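ABC transporter, substrate binding protein (Mannopine) (Agrobacterium fabrum, PDB 5L9S) is thought to be a periplasmic solute-binding protein of an ABC transporter, possibly for mannopine, and is seen here open and unliganded. Local coordinates at residues 236-241 with 252-257; 19-24 with 265-270. All blocks are in the same frame, centred on the assembly; numbering follows the deposited sequence.

Contact 1: residues 236-241 with 252-257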
ATOM      1  N   ASP A 236       4.740   0.514  -0.691  1.00 39.75           N
ATOM      2  CA  ASP A 236       5.955   0.029  -1.327  1.00 39.94           C
ATOM      3  C   ASP A 236       7.166   0.492  -0.573  1.00 40.86           C
ATOM      4  O   ASP A 236       7.182   1.608  -0.048  1.00 41.50           O
ATOM      5  CB  ASP A 236       6.043   0.528  -2.794  1.00 41.48           C
ATOM      6  CG  ASP A 236       5.091  -0.131  -3.792  1.00 57.67           C
ATOM      7  OD1 ASP A 236       4.228  -0.941  -3.362  1.00 57.31           O
ATOM      8  OD2 ASP A 236       5.209   0.162  -5.002  1.00 67.56           O
ATOM      9  N   ARG A 237       8.196  -0.330  -0.579  1.00 36.14           N
ATOM     10  CA  ARG A 237       9.480  -0.032   0.030  1.00 38.15           C
ATOM     11  C   ARG A 237      10.579   0.080  -1.036  1.00 43.49           C
ATOM     12  O   ARG A 237      10.491  -0.585  -2.065  1.00 42.63           O
ATOM     13  CB  ARG A 237       9.847  -1.089   1.094  1.00 38.97           C
ATOM     14  CG  ARG A 237       8.744  -1.306   2.128  1.00 49.99           C
ATOM     15  CD  ARG A 237       9.219  -1.864   3.449  1.00 51.41           C
ATOM     16  NE  ARG A 237       9.843  -0.794   4.203  1.00 54.54           N
ATOM     17  CZ  ARG A 237       9.330  -0.217   5.283  1.00 61.89           C
ATOM     18  NH1 ARG A 237       8.211  -0.680   5.827  1.00 32.47           N
ATOM     19  NH2 ARG A 237       9.959   0.795   5.854  1.00 55.79           N
ATOM     20  N   ILE A 238      11.598   0.949  -0.801  1.00 43.25           N
ATOM     21  CA  ILE A 238      12.779   1.113  -1.667  1.00 44.40           C
ATOM     22  C   ILE A 238      13.793   0.175  -1.038  1.00 49.83           C
ATOM     23  O   ILE A 238      14.197   0.408   0.098  1.00 50.50           O
ATOM     24  CB  ILE A 238      13.346   2.572  -1.727  1.00 47.84           C
ATOM     25  CG1 ILE A 238      12.224   3.652  -1.813  1.00 45.92           C
ATOM     26  CG2 ILE A 238      14.400   2.719  -2.866  1.00 48.24           C
ATOM     27  CD1 ILE A 238      12.588   5.015  -1.166  1.00 47.76           C
ATOM     28  N   ALA A 239      14.157  -0.908  -1.730  1.00 48.37           N
ATOM     29  CA  ALA A 239      15.120  -1.880  -1.199  1.00 50.71           C
ATOM     30  C   ALA A 239      16.477  -1.774  -1.901  1.00 58.62           C
ATOM     31  O   ALA A 239      16.542  -1.470  -3.092  1.00 57.29           O
ATOM     32  CB  ALA A 239      14.567  -3.286  -1.329  1.00 51.09           C
ATOM     33  N   LEU A 240      17.555  -2.003  -1.139  1.00 60.80           N
ATOM     34  CA  LEU A 240      18.948  -1.972  -1.602  1.00 63.71           C
ATOM     35  C   LEU A 240      19.400  -3.401  -1.901  1.00 67.84           C
ATOM     36  O   LEU A 240      19.381  -4.244  -1.008  1.00 67.84           O
ATOM     37  CB  LEU A 240      19.859  -1.299  -0.542  1.00 65.81           C
ATOM     38  CG  LEU A 240      21.388  -1.270  -0.792  1.00 74.39           C
ATOM     39  CD1 LEU A 240      21.759  -0.379  -1.975  1.00 74.03           C
ATOM     40  CD2 LEU A 240      22.111  -0.776   0.441  1.00 79.32           C
ATOM     41  N   VAL A 241      19.710  -3.674  -3.190  1.00 64.89           N
ATOM     42  CA  VAL A 241      20.146  -4.971  -3.722  1.00 66.65           C
ATOM     43  C   VAL A 241      21.454  -5.405  -3.081  1.00 75.16           C
ATOM     44  O   VAL A 241      22.399  -4.609  -2.994  1.00 76.36           O
ATOM     45  CB  VAL A 241      20.221  -4.976  -5.271  1.00 70.31           C
ATOM     46  CG1 VAL A 241      20.895  -6.242  -5.807  1.00 72.72           C
ATOM     47  CG2 VAL A 241      18.837  -4.803  -5.886  1.00 66.64           C
ATOM     48  N   LYS A 252      22.129   7.659  -0.896  1.00 65.94           N
ATOM     49  CA  LYS A 252      22.008   9.117  -1.009  1.00 65.67           C
ATOM     50  C   LYS A 252      20.670   9.430  -1.671  1.00 65.02           C
ATOM     51  O   LYS A 252      20.039  10.436  -1.343  1.00 64.54           O
ATOM     52  CB  LYS A 252      23.152   9.689  -1.882  1.00 71.09           C
ATOM     53  CG  LYS A 252      24.497   9.811  -1.200  1.00 81.37           C
ATOM     54  CD  LYS A 252      25.400  10.697  -2.054  1.00 96.26           C
ATOM     55  CE  LYS A 252      26.871  10.467  -1.820  1.00108.32           C
ATOM     56  NZ  LYS A 252      27.698  11.079  -2.892  1.00118.82           N
ATOM     57  N   LEU A 253      20.258   8.564  -2.627  1.00 59.55           N
ATOM     58  CA  LEU A 253      18.995   8.664  -3.352  1.00 56.48           C
ATOM     59  C   LEU A 253      17.834   8.374  -2.403  1.00 61.40           C
ATOM     60  O   LEU A 253      16.804   9.055  -2.483  1.00 60.18           O
ATOM     61  CB  LEU A 253      18.984   7.743  -4.592  1.00 55.10           C
ATOM     62  CG  LEU A 253      17.725   7.766  -5.466  1.00 56.38           C
ATOM     63  CD1 LEU A 253      17.486   9.116  -6.082  1.00 56.66           C
ATOM     64  CD2 LEU A 253      17.798   6.738  -6.532  1.00 57.46           C
ATOM     65  N   ILE A 254      18.020   7.393  -1.481  1.00 59.27           N
ATOM     66  CA  ILE A 254      17.031   7.042  -0.459  1.00 57.47           C
ATOM     67  C   ILE A 254      16.863   8.208   0.530  1.00 62.17           C
ATOM     68  O   ILE A 254      15.737   8.650   0.759  1.00 59.82           O
ATOM     69  CB  ILE A 254      17.390   5.715   0.257  1.00 61.98           C
ATOM     70  CG1 ILE A 254      17.319   4.518  -0.717  1.00 61.82           C
ATOM     71  CG2 ILE A 254      16.466   5.496   1.477  1.00 62.90           C
ATOM     72  CD1 ILE A 254      17.552   3.132  -0.055  1.00 67.63           C
ATOM     73  N   GLU A 255      17.991   8.705   1.102  1.00 62.83           N
ATOM     74  CA  GLU A 255      18.046   9.827   2.050  1.00 63.79           C
ATOM     75  C   GLU A 255      17.376  11.054   1.447  1.00 65.08           C
ATOM     76  O   GLU A 255      16.615  11.732   2.151  1.00 65.82           O
ATOM     77  CB  GLU A 255      19.506  10.152   2.431  1.00 69.46           C
ATOM     78  CG  GLU A 255      19.655  11.086   3.629  1.00 81.67           C
ATOM     79  CD  GLU A 255      21.039  11.636   3.932  1.00109.26           C
ATOM     80  OE1 GLU A 255      22.050  10.959   3.627  1.00102.44           O
ATOM     81  OE2 GLU A 255      21.105  12.740   4.518  1.00109.47           O
ATOM     82  N   PHE A 256      17.627  11.305   0.130  1.00 58.42           N
ATOM     83  CA  PHE A 256      17.038  12.415  -0.630  1.00 57.15           C
ATOM     84  C   PHE A 256      15.522  12.386  -0.556  1.00 56.91           C
ATOM     85  O   PHE A 256      14.919  13.425  -0.357  1.00 57.43           O
ATOM     86  CB  PHE A 256      17.497  12.420  -2.112  1.00 59.48           C
ATOM     87  CG  PHE A 256      17.055  13.643  -2.895  1.00 60.66           C
ATOM     88  CD1 PHE A 256      17.767  14.837  -2.814  1.00 65.59           C
ATOM     89  CD2 PHE A 256      15.918  13.606  -3.692  1.00 60.10           C
ATOM     90  CE1 PHE A 256      17.342  15.970  -3.512  1.00 66.56           C
ATOM     91  CE2 PHE A 256      15.497  14.741  -4.394  1.00 62.99           C
ATOM     92  CZ  PHE A 256      16.216  15.913  -4.304  1.00 63.44           C
ATOM     93  N   TRP A 257      14.922  11.204  -0.738  1.00 49.64           N
ATOM     94  CA  TRP A 257      13.483  10.986  -0.694  1.00 46.07           C
ATOM     95  C   TRP A 257      12.940  11.184   0.712  1.00 49.18           C
ATOM     96  O   TRP A 257      11.993  11.954   0.892  1.00 45.98           O
ATOM     97  CB  TRP A 257      13.141   9.576  -1.214  1.00 43.14           C
ATOM     98  CG  TRP A 257      11.695   9.213  -1.041  1.00 41.43           C
ATOM     99  CD1 TRP A 257      11.145   8.459  -0.039  1.00 43.04           C
ATOM    100  CD2 TRP A 257      10.609   9.648  -1.857  1.00 40.11           C
ATOM    101  NE1 TRP A 257       9.782   8.415  -0.172  1.00 40.59           N
ATOM    102  CE2 TRP A 257       9.421   9.130  -1.285  1.00 41.90           C
ATOM    103  CE3 TRP A 257      10.516  10.444  -3.015  1.00 42.23           C
ATOM    104  CZ2 TRP A 257       8.160   9.340  -1.857  1.00 39.90           C
ATOM    105  CZ3 TRP A 257       9.271  10.634  -3.593  1.00 42.34           C
ATOM    106  CH2 TRP A 257       8.113  10.058  -3.035  1.00 41.17           C
TER
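The indole NE1 of Trp257 is shared between two backbone carbonyls of strand 103-116, Lys105 O and Leu106 O, through hydrogen bonds that are both weak; they may help to set the turn of a ring whose CD1 corner meets Ile238 on the neighbouring strand. This is helix-on-sheet packing within one lobe of a type II periplasmic binding protein. After strand 224-240 the chain turns through a short connection, and helix 247-258 folds back over a face of the sheet that the strand has just helped to build.

One branched side chain carries the strand's half of the contact. Ile238 sits 7.4 Å from Ile254, CA to CA, and sends its two branches to different partners. Ile238 CG2, lying anti to the backbone N, meets Ile254 CG1 at 4.0 Å. The other branch starts beside the backbone N and is drawn out by a chi2 of 150°, which carries its terminal methyl to the indole. Ile254 and Trp257 lie three residues apart, so both emerge on the same side of the helix and Ile238 can serve them together. The two isoleucines lie flank to flank, running in opposing senses, and do not meet end on.

No hydrogen bond joins the two segments; every touching residue is buried and the interface is wholly apolar. Ile238 is held in place from its backbone, which pairs with Ala104, while the adjoining Ala239 pairs with Tyr62 on the other neighbouring strand and turns its methyl away from the helix. Leu61 and Ala104 also touch Ile254, so its side chain rests on the sheet beyond strand 224-240. At the Trp257 end, Ile238 CD1 comes obliquely to the indole and stops 3.9 Å from Trp257 CD1.

Contact 2: residues 19-24 with 265-270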
ATOM      1  N   ARG A  19      10.375  10.248 -11.625  1.00 49.78           N
ATOM      2  CA  ARG A  19      11.414  10.935 -12.396  1.00 52.88           C
ATOM      3  C   ARG A  19      11.338  12.446 -12.190  1.00 61.56           C
ATOM      4  O   ARG A  19      12.358  13.096 -11.971  1.00 62.42           O
ATOM      5  CB  ARG A  19      11.274  10.589 -13.878  1.00 53.34           C
ATOM      6  CG  ARG A  19      12.546  10.798 -14.700  1.00 70.62           C
ATOM      7  CD  ARG A  19      12.319  10.483 -16.167  1.00 77.88           C
ATOM      8  NE  ARG A  19      11.792   9.124 -16.377  1.00 84.44           N
ATOM      9  CZ  ARG A  19      12.535   8.023 -16.495  1.00 98.16           C
ATOM     10  NH1 ARG A  19      13.862   8.094 -16.419  1.00 79.42           N
ATOM     11  NH2 ARG A  19      11.960   6.847 -16.692  1.00 90.20           N
ATOM     12  N   GLU A  20      10.110  12.988 -12.245  1.00 60.18           N
ATOM     13  CA  GLU A  20       9.814  14.410 -12.116  1.00 61.21           C
ATOM     14  C   GLU A  20       9.999  14.917 -10.687  1.00 62.61           C
ATOM     15  O   GLU A  20      10.518  16.018 -10.497  1.00 64.09           O
ATOM     16  CB  GLU A  20       8.375  14.693 -12.570  1.00 62.59           C
ATOM     17  CG  GLU A  20       8.116  14.446 -14.052  1.00 86.30           C
ATOM     18  CD  GLU A  20       6.660  14.406 -14.505  1.00126.57           C
ATOM     19  OE1 GLU A  20       5.747  14.476 -13.645  1.00120.60           O
ATOM     20  OE2 GLU A  20       6.436  14.281 -15.733  1.00130.49           O
ATOM     21  N   ALA A  21       9.565  14.130  -9.686  1.00 54.29           N
ATOM     22  CA  ALA A  21       9.598  14.540  -8.288  1.00 52.37           C
ATOM     23  C   ALA A  21      10.831  14.121  -7.502  1.00 55.64           C
ATOM     24  O   ALA A  21      11.173  14.790  -6.529  1.00 54.48           O
ATOM     25  CB  ALA A  21       8.345  14.037  -7.589  1.00 50.97           C
ATOM     26  N   TRP A  22      11.493  13.017  -7.910  1.00 53.05           N
ATOM     27  CA  TRP A  22      12.587  12.437  -7.151  1.00 52.32           C
ATOM     28  C   TRP A  22      13.910  12.289  -7.903  1.00 58.52           C
ATOM     29  O   TRP A  22      14.932  12.730  -7.380  1.00 60.29           O
ATOM     30  CB  TRP A  22      12.088  11.086  -6.598  1.00 48.10           C
ATOM     31  CG  TRP A  22      13.036  10.274  -5.765  1.00 48.79           C
ATOM     32  CD1 TRP A  22      14.116  10.719  -5.065  1.00 53.46           C
ATOM     33  CD2 TRP A  22      12.916   8.881  -5.474  1.00 46.92           C
ATOM     34  NE1 TRP A  22      14.702   9.679  -4.397  1.00 53.02           N
ATOM     35  CE2 TRP A  22      13.975   8.541  -4.617  1.00 52.07           C
ATOM     36  CE3 TRP A  22      11.998   7.886  -5.844  1.00 46.39           C
ATOM     37  CZ2 TRP A  22      14.159   7.241  -4.134  1.00 51.22           C
ATOM     38  CZ3 TRP A  22      12.220   6.587  -5.424  1.00 47.45           C
ATOM     39  CH2 TRP A  22      13.273   6.278  -4.556  1.00 49.47           C
ATOM     40  N   PHE A  23      13.916  11.675  -9.091  1.00 55.37           N
ATOM     41  CA  PHE A  23      15.159  11.399  -9.827  1.00 56.41           C
ATOM     42  C   PHE A  23      15.803  12.616 -10.443  1.00 63.02           C
ATOM     43  O   PHE A  23      16.982  12.841 -10.177  1.00 65.81           O
ATOM     44  CB  PHE A  23      14.959  10.290 -10.869  1.00 57.65           C
ATOM     45  CG  PHE A  23      14.350   9.032 -10.283  1.00 56.90           C
ATOM     46  CD1 PHE A  23      14.612   8.655  -8.962  1.00 59.12           C
ATOM     47  CD2 PHE A  23      13.546   8.206 -11.057  1.00 56.73           C
ATOM     48  CE1 PHE A  23      14.051   7.500  -8.425  1.00 58.63           C
ATOM     49  CE2 PHE A  23      12.983   7.048 -10.512  1.00 58.02           C
ATOM     50  CZ  PHE A  23      13.227   6.711  -9.196  1.00 56.13           C
ATOM     51  N   GLU A  24      15.073  13.398 -11.262  1.00 59.49           N
ATOM     52  CA  GLU A  24      15.635  14.605 -11.864  1.00 61.97           C
ATOM     53  C   GLU A  24      16.074  15.607 -10.786  1.00 65.31           C
ATOM     54  O   GLU A  24      17.253  15.991 -10.846  1.00 67.45           O
ATOM     55  CB  GLU A  24      14.726  15.231 -12.935  1.00 63.87           C
ATOM     56  CG  GLU A  24      14.828  14.490 -14.262  1.00 82.93           C
ATOM     57  CD  GLU A  24      13.731  14.701 -15.296  1.00113.43           C
ATOM     58  OE1 GLU A  24      12.747  15.421 -15.008  1.00103.57           O
ATOM     59  OE2 GLU A  24      13.857  14.127 -16.402  1.00115.99           O
ATOM     60  N   ALA A 265       5.468  14.959  -1.624  1.00 42.63           N
ATOM     61  CA  ALA A 265       4.166  15.587  -1.858  1.00 41.18           C
ATOM     62  C   ALA A 265       3.875  15.710  -3.363  1.00 48.08           C
ATOM     63  O   ALA A 265       2.743  15.463  -3.782  1.00 47.30           O
ATOM     64  CB  ALA A 265       4.125  16.951  -1.210  1.00 43.02           C
ATOM     65  N   LYS A 266       4.890  16.081  -4.174  1.00 45.98           N
ATOM     66  CA  LYS A 266       4.729  16.210  -5.619  1.00 46.20           C
ATOM     67  C   LYS A 266       4.413  14.826  -6.223  1.00 49.38           C
ATOM     68  O   LYS A 266       3.431  14.702  -6.962  1.00 48.66           O
ATOM     69  CB  LYS A 266       5.995  16.836  -6.245  1.00 50.09           C
ATOM     70  CG  LYS A 266       5.881  17.109  -7.732  1.00 48.03           C
ATOM     71  CD  LYS A 266       7.196  17.585  -8.324  1.00 65.35           C
ATOM     72  CE  LYS A 266       7.261  17.427  -9.833  1.00 82.91           C
ATOM     73  NZ  LYS A 266       6.162  18.153 -10.536  1.00 95.47           N
ATOM     74  N   ALA A 267       5.220  13.797  -5.876  1.00 45.34           N
ATOM     75  CA  ALA A 267       5.011  12.430  -6.349  1.00 45.12           C
ATOM     76  C   ALA A 267       3.652  11.859  -5.876  1.00 47.65           C
ATOM     77  O   ALA A 267       2.953  11.221  -6.664  1.00 47.13           O
ATOM     78  CB  ALA A 267       6.164  11.527  -5.910  1.00 46.18           C
ATOM     79  N   CYS A 268       3.248  12.141  -4.636  1.00 45.52           N
ATOM     80  CA  CYS A 268       1.973  11.627  -4.129  1.00 46.27           C
ATOM     81  C   CYS A 268       0.738  12.441  -4.571  1.00 51.54           C
ATOM     82  O   CYS A 268      -0.366  11.898  -4.525  1.00 48.30           O
ATOM     83  CB  CYS A 268       2.012  11.405  -2.622  1.00 46.80           C
ATOM     84  SG  CYS A 268       3.030   9.974  -2.146  1.00 50.92           S
ATOM     85  N   GLU A 269       0.920  13.683  -5.085  1.00 52.40           N
ATOM     86  CA  GLU A 269      -0.194  14.457  -5.671  1.00 53.75           C
ATOM     87  C   GLU A 269      -0.542  13.761  -7.006  1.00 56.73           C
ATOM     88  O   GLU A 269      -1.704  13.465  -7.262  1.00 57.82           O
ATOM     89  CB  GLU A 269       0.206  15.922  -5.951  1.00 57.11           C
ATOM     90  CG  GLU A 269      -0.081  16.914  -4.830  1.00 72.33           C
ATOM     91  CD  GLU A 269       0.828  18.136  -4.815  1.00 96.67           C
ATOM     92  OE1 GLU A 269       1.168  18.641  -5.911  1.00 89.55           O
ATOM     93  OE2 GLU A 269       1.227  18.572  -3.711  1.00 89.75           O
ATOM     94  N   THR A 270       0.496  13.428  -7.796  1.00 50.38           N
ATOM     95  CA  THR A 270       0.417  12.758  -9.087  1.00 49.53           C
ATOM     96  C   THR A 270      -0.212  11.360  -8.970  1.00 50.96           C
ATOM     97  O   THR A 270      -1.080  11.005  -9.775  1.00 49.76           O
ATOM     98  CB  THR A 270       1.841  12.650  -9.692  1.00 56.53           C
ATOM     99  OG1 THR A 270       2.512  13.918  -9.658  1.00 58.80           O
ATOM    100  CG2 THR A 270       1.841  12.073 -11.098  1.00 52.97           C
TER
HETATM  101  O   HOH W   1       5.395  13.980 -10.318  1.00 48.47           O
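A nearly antiparallel helix pair, with directions 150° apart over the short segments, brings Ala21 of helix 12-30 against Ala267 of helix 261-271. The two small side chains permit a close meeting: the methyl carbons, Ala21 CB and Ala267 CB, lie 3.7 Å apart. Ala21 CB also sits 3.6 Å from the backbone N of Ala267, so one methyl rests against the main chain of the opposite helix.

Lys266 flanks this alanine contact with its aliphatic part. Its CG is anti to the backbone N (chi1 -176°), which turns CG and CD to run alongside the Ala21 methyl, with CB also near it. Lys266 CE then reaches 3.6 Å from Glu20 O, and the chain bends at chi4. Glu20 OE1 and Lys266 NZ are 4.8 Å apart, too far for a salt bridge, though their opposite charges may attract weakly.

The pair belongs to the lobe of the type II binding-protein fold that contains the first strand, 4-9, and it is partly buried. Its alanines lie inside, while Glu20 and Lys266 are exposed. Beyond the interface, the Cys268–Cys273 disulfide ties helix 261-271 to the chain just after it.

A water adds a loose polar bridge at the exposed side, donating to Thr270 OG1 at 3.0 Å and more weakly to Glu20 OE1. Thr270 OG1 in turn donates to Lys266 O at 3.0 Å, with a C=O...donor angle of 145°.

How the contacts relate
From the N terminus, the chain runs through strand 4-9 into helix 12-30, which supplies 19-24, and builds much of the fold before strand 224-240 brings in 236-241. Helix 247-258 follows after a short connection, and contact 1 closes a loop of ten residues. Helix 261-271 comes next, where contact 2 closes a loop of 240 residues that encloses the first. Trp22, on helix 12-30, joins the two sites, whose centres lie about 14 Å apart: its NE1 probably donates to Leu253 O at 2.9 Å, and its ring meets that of Trp257. Together they tie an early helix, a late strand and two successive helices into one lobe.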